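Local coordinates for protein arginase (RocF) (PDB 4G3H) that probably hydrolyses L-arginine to L-ornithine and urea, the arginase step of nitrogen metabolism, using two manganese ions bound per subunit, at residues 40-48 against 73-82. Sequence-based numbering, arbitrary orientation.
Sequences QTITQERCV and CMKEVFEKKE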
loop_
_atom_site.group_PDB
_atom_site.type_symbol
_atom_site.label_atom_id
_atom_site.label_comp_id
_atom_site.label_asym_id
_atom_site.label_seq_id
_atom_site.Cartn_x
_atom_site.Cartn_y
_atom_site.Cartn_z
ATOM N N GLN A 40 16.893 16.214 11.538
ATOM C CA GLN A 40 15.603 15.601 11.793
ATOM C C GLN A 40 15.041 15.101 10.474
ATOM O O GLN A 40 14.592 15.890 9.644
ATOM C CB GLN A 40 14.639 16.609 12.412
ATOM C CG GLN A 40 13.302 16.005 12.794
ATOM C CD GLN A 40 12.346 17.027 13.371
ATOM O OE1 GLN A 40 11.373 16.674 14.034
ATOM N NE2 GLN A 40 12.613 18.305 13.113
ATOM N N THR A 41 15.067 13.788 10.281
ATOM C CA THR A 41 14.572 13.199 9.040
ATOM C C THR A 41 13.065 13.389 8.877
ATOM O O THR A 41 12.610 13.926 7.864
ATOM C CB THR A 41 14.917 11.695 8.973
ATOM O OG1 THR A 41 16.337 11.536 9.000
ATOM C CG2 THR A 41 14.370 11.073 7.697
ATOM N N ILE A 42 12.291 12.947 9.866
ATOM C CA ILE A 42 10.840 13.091 9.814
ATOM C C ILE A 42 10.489 14.421 10.471
ATOM O O ILE A 42 10.609 14.578 11.687
ATOM C CB ILE A 42 10.135 11.933 10.557
ATOM C CG1 ILE A 42 10.480 10.601 9.881
ATOM C CG2 ILE A 42 8.622 12.149 10.553
ATOM C CD1 ILE A 42 9.952 9.384 10.606
ATOM N N THR A 43 10.067 15.381 9.653
ATOM C CA THR A 43 9.739 16.722 10.130
ATOM C C THR A 43 8.293 16.863 10.565
ATOM O O THR A 43 7.918 17.852 11.187
ATOM C CB THR A 43 10.001 17.775 9.037
ATOM O OG1 THR A 43 9.085 17.569 7.953
ATOM C CG2 THR A 43 11.432 17.662 8.514
ATOM N N GLN A 44 7.477 15.876 10.239
ATOM C CA GLN A 44 6.080 15.949 10.603
ATOM C C GLN A 44 5.406 14.589 10.703
ATOM O O GLN A 44 5.539 13.749 9.816
ATOM C CB GLN A 44 5.344 16.826 9.585
ATOM C CG GLN A 44 3.829 16.797 9.695
ATOM C CD GLN A 44 3.155 17.684 8.663
ATOM O OE1 GLN A 44 2.049 17.397 8.210
ATOM N NE2 GLN A 44 3.815 18.775 8.295
ATOM N N GLU A 45 4.696 14.384 11.807
ATOM C CA GLU A 45 3.954 13.158 12.032
ATOM C C GLU A 45 2.478 13.532 11.962
ATOM O O GLU A 45 1.957 14.198 12.862
ATOM C CB GLU A 45 4.258 12.563 13.415
ATOM C CG GLU A 45 3.343 11.390 13.787
ATOM C CD GLU A 45 3.296 11.111 15.280
ATOM O OE1 GLU A 45 3.757 11.960 16.064
ATOM O OE2 GLU A 45 2.777 10.041 15.674
ATOM N N ARG A 46 1.808 13.123 10.889
ATOM C CA ARG A 46 0.394 13.427 10.769
ATOM C C ARG A 46 -0.548 12.235 10.940
ATOM O O ARG A 46 -0.376 11.202 10.300
ATOM C CB ARG A 46 0.034 14.079 9.430
ATOM C CG ARG A 46 -1.428 14.397 9.555
ATOM C CD ARG A 46 -2.325 14.679 8.426
ATOM N NE ARG A 46 -2.053 15.846 7.618
ATOM C CZ ARG A 46 -3.017 16.595 7.095
ATOM N NH1 ARG A 46 -4.289 16.307 7.339
ATOM N NH2 ARG A 46 -2.718 17.571 6.254
ATOM N N CYS A 47 -1.556 12.397 11.791
ATOM C CA CYS A 47 -2.545 11.351 12.000
ATOM C C CYS A 47 -3.687 11.625 11.036
ATOM O O CYS A 47 -4.161 12.758 10.939
ATOM C CB CYS A 47 -3.089 11.373 13.433
ATOM S SG CYS A 47 -4.319 10.063 13.758
ATOM N N VAL A 48 -4.115 10.590 10.316
ATOM C CA VAL A 48 -5.206 10.715 9.359
ATOM C C VAL A 48 -6.262 9.671 9.706
ATOM O O VAL A 48 -5.955 8.483 9.815
ATOM C CB VAL A 48 -4.711 10.495 7.907
ATOM C CG1 VAL A 48 -5.895 10.497 6.940
ATOM C CG2 VAL A 48 -3.727 11.591 7.529
ATOM N N CYS A 73 -7.551 15.176 2.992
ATOM C CA CYS A 73 -6.406 15.187 3.902
ATOM C C CYS A 73 -5.152 14.631 3.233
ATOM O O CYS A 73 -4.064 15.199 3.366
ATOM C CB CYS A 73 -6.701 14.364 5.167
ATOM S SG CYS A 73 -7.847 15.139 6.335
ATOM N N MET A 74 -5.298 13.516 2.524
ATOM C CA MET A 74 -4.152 12.924 1.854
ATOM C C MET A 74 -3.647 13.816 0.718
ATOM O O MET A 74 -2.450 13.830 0.429
ATOM C CB MET A 74 -4.491 11.524 1.323
ATOM C CG MET A 74 -4.693 10.466 2.410
ATOM S SD MET A 74 -3.357 10.412 3.650
ATOM C CE MET A 74 -1.917 10.051 2.612
ATOM N N LYS A 75 -4.543 14.555 0.069
ATOM C CA LYS A 75 -4.112 15.445 -1.005
ATOM C C LYS A 75 -3.207 16.511 -0.402
ATOM O O LYS A 75 -2.199 16.882 -0.997
ATOM C CB LYS A 75 -5.303 16.113 -1.697
ATOM C CG LYS A 75 -6.157 15.167 -2.514
ATOM C CD LYS A 75 -7.125 15.930 -3.421
ATOM C CE LYS A 75 -6.372 16.775 -4.444
ATOM N NZ LYS A 75 -7.284 17.422 -5.431
ATOM N N GLU A 76 -3.566 16.996 0.784
ATOM C CA GLU A 76 -2.752 18.003 1.465
ATOM C C GLU A 76 -1.344 17.464 1.672
ATOM O O GLU A 76 -0.360 18.185 1.513
ATOM C CB GLU A 76 -3.350 18.360 2.827
ATOM C CG GLU A 76 -4.661 19.119 2.760
ATOM C CD GLU A 76 -5.178 19.522 4.135
ATOM O OE1 GLU A 76 -6.234 20.184 4.202
ATOM O OE2 GLU A 76 -4.530 19.179 5.148
ATOM N N VAL A 77 -1.250 16.189 2.036
ATOM C CA VAL A 77 0.051 15.566 2.249
ATOM C C VAL A 77 0.819 15.448 0.934
ATOM O O VAL A 77 1.975 15.856 0.841
ATOM C CB VAL A 77 -0.097 14.148 2.869
ATOM C CG1 VAL A 77 1.256 13.433 2.869
ATOM C CG2 VAL A 77 -0.649 14.253 4.289
ATOM N N PHE A 78 0.170 14.908 -0.092
ATOM C CA PHE A 78 0.840 14.717 -1.372
ATOM C C PHE A 78 1.188 16.005 -2.113
ATOM O O PHE A 78 1.980 15.987 -3.056
ATOM C CB PHE A 78 0.008 13.800 -2.268
ATOM C CG PHE A 78 -0.080 12.381 -1.768
ATOM C CD1 PHE A 78 1.068 11.699 -1.361
ATOM C CD2 PHE A 78 -1.305 11.720 -1.723
ATOM C CE1 PHE A 78 0.996 10.370 -0.914
ATOM C CE2 PHE A 78 -1.386 10.392 -1.279
ATOM C CZ PHE A 78 -0.231 9.716 -0.873
ATOM N N GLU A 79 0.606 17.122 -1.685
ATOM C CA GLU A 79 0.884 18.403 -2.321
ATOM C C GLU A 79 2.180 19.028 -1.807
ATOM O O GLU A 79 2.723 19.939 -2.430
ATOM C CB GLU A 79 -0.290 19.362 -2.120
ATOM C CG GLU A 79 -1.491 19.021 -2.993
ATOM C CD GLU A 79 -2.708 19.873 -2.691
ATOM O OE1 GLU A 79 -3.726 19.726 -3.403
ATOM O OE2 GLU A 79 -2.652 20.683 -1.742
ATOM N N LYS A 80 2.671 18.540 -0.671
ATOM C CA LYS A 80 3.923 19.041 -0.105
ATOM C C LYS A 80 5.067 18.398 -0.885
ATOM O O LYS A 80 4.893 17.338 -1.485
ATOM C CB LYS A 80 4.044 18.663 1.373
ATOM C CG LYS A 80 2.923 19.180 2.251
ATOM C CD LYS A 80 3.217 18.927 3.725
ATOM C CE LYS A 80 4.454 19.696 4.180
ATOM N NZ LYS A 80 4.759 19.516 5.628
ATOM N N LYS A 81 6.236 19.028 -0.869
ATOM C CA LYS A 81 7.393 18.508 -1.595
ATOM C C LYS A 81 8.065 17.349 -0.856
ATOM O O LYS A 81 8.683 16.479 -1.464
ATOM C CB LYS A 81 8.419 19.625 -1.809
ATOM C CG LYS A 81 7.832 20.935 -2.314
ATOM C CD LYS A 81 7.151 20.771 -3.663
ATOM C CE LYS A 81 6.601 22.098 -4.158
ATOM N NZ LYS A 81 5.637 22.690 -3.189
ATOM N N GLU A 82 7.928 17.352 0.463
ATOM C CA GLU A 82 8.528 16.344 1.322
ATOM C C GLU A 82 8.044 14.915 1.046
ATOM O O GLU A 82 6.856 14.684 0.829
ATOM C CB GLU A 82 8.261 16.729 2.774
ATOM C CG GLU A 82 9.346 16.297 3.730
ATOM C CD GLU A 82 9.461 17.231 4.911
ATOM O OE1 GLU A 82 10.213 16.910 5.856
ATOM O OE2 GLU A 82 8.802 18.291 4.884
HETATM O O HOH W 1 6.724 19.335 7.409
#
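Val-48 and Cys-73 mark the close end of a nearly antiparallel pairing, their CA atoms 7.2 Å apart; strand 44-48 and helix 73-78 run at 158° to each other, axes 10.2 Å apart at closest approach. Toward the other end the backbones stand farther off, and polar side chains, most of them long, span the gap. Arg-46 carries the middle. With CG anti to the backbone N (chi1 -176°) and a bend at chi3, its chain runs alongside Val-77 in the opposite sense and delivers the guanidinium to the side of the helix. There NH2 donates to OE2 of Glu-76 at 2.7 Å in an almost straight hydrogen bond that is also a salt bridge, the acceptor lying in the guanidinium plane and offering its anti lone pair, although the two flat groups are turned 59° apart. The carbonyl O of Cys-73 lies above one face of the same guanidinium, displaced toward its rim, and NH1 rests 3.8 Å from CB of Cys-73. Deeper in, both methyls of Val-48 meet SD of Met-74, which CG2 approaches to 4.1 Å. Beyond the helix, Thr-43 OG1 is placed to donate to OE1 of Glu-82, but the modelled 2.5 Å is so short that its exact length is doubtful. A water donates to this hydroxyl and accepts from Lys-80 NZ (2.7 Å), linking the two loops. Glu-82 OE1 is also hydrogen-bonded to Met-1 N, which ties the chain terminus into this polar end. The contact joins the edge strand of the parallel arginase sheet to the helix of a beta-alpha-beta crossover: helix 59-78 leads from strand 44-50 over to strand 84-87, with strand 2-8 between the two, and packs its Met-74 against Ala-100 of helix 94-104.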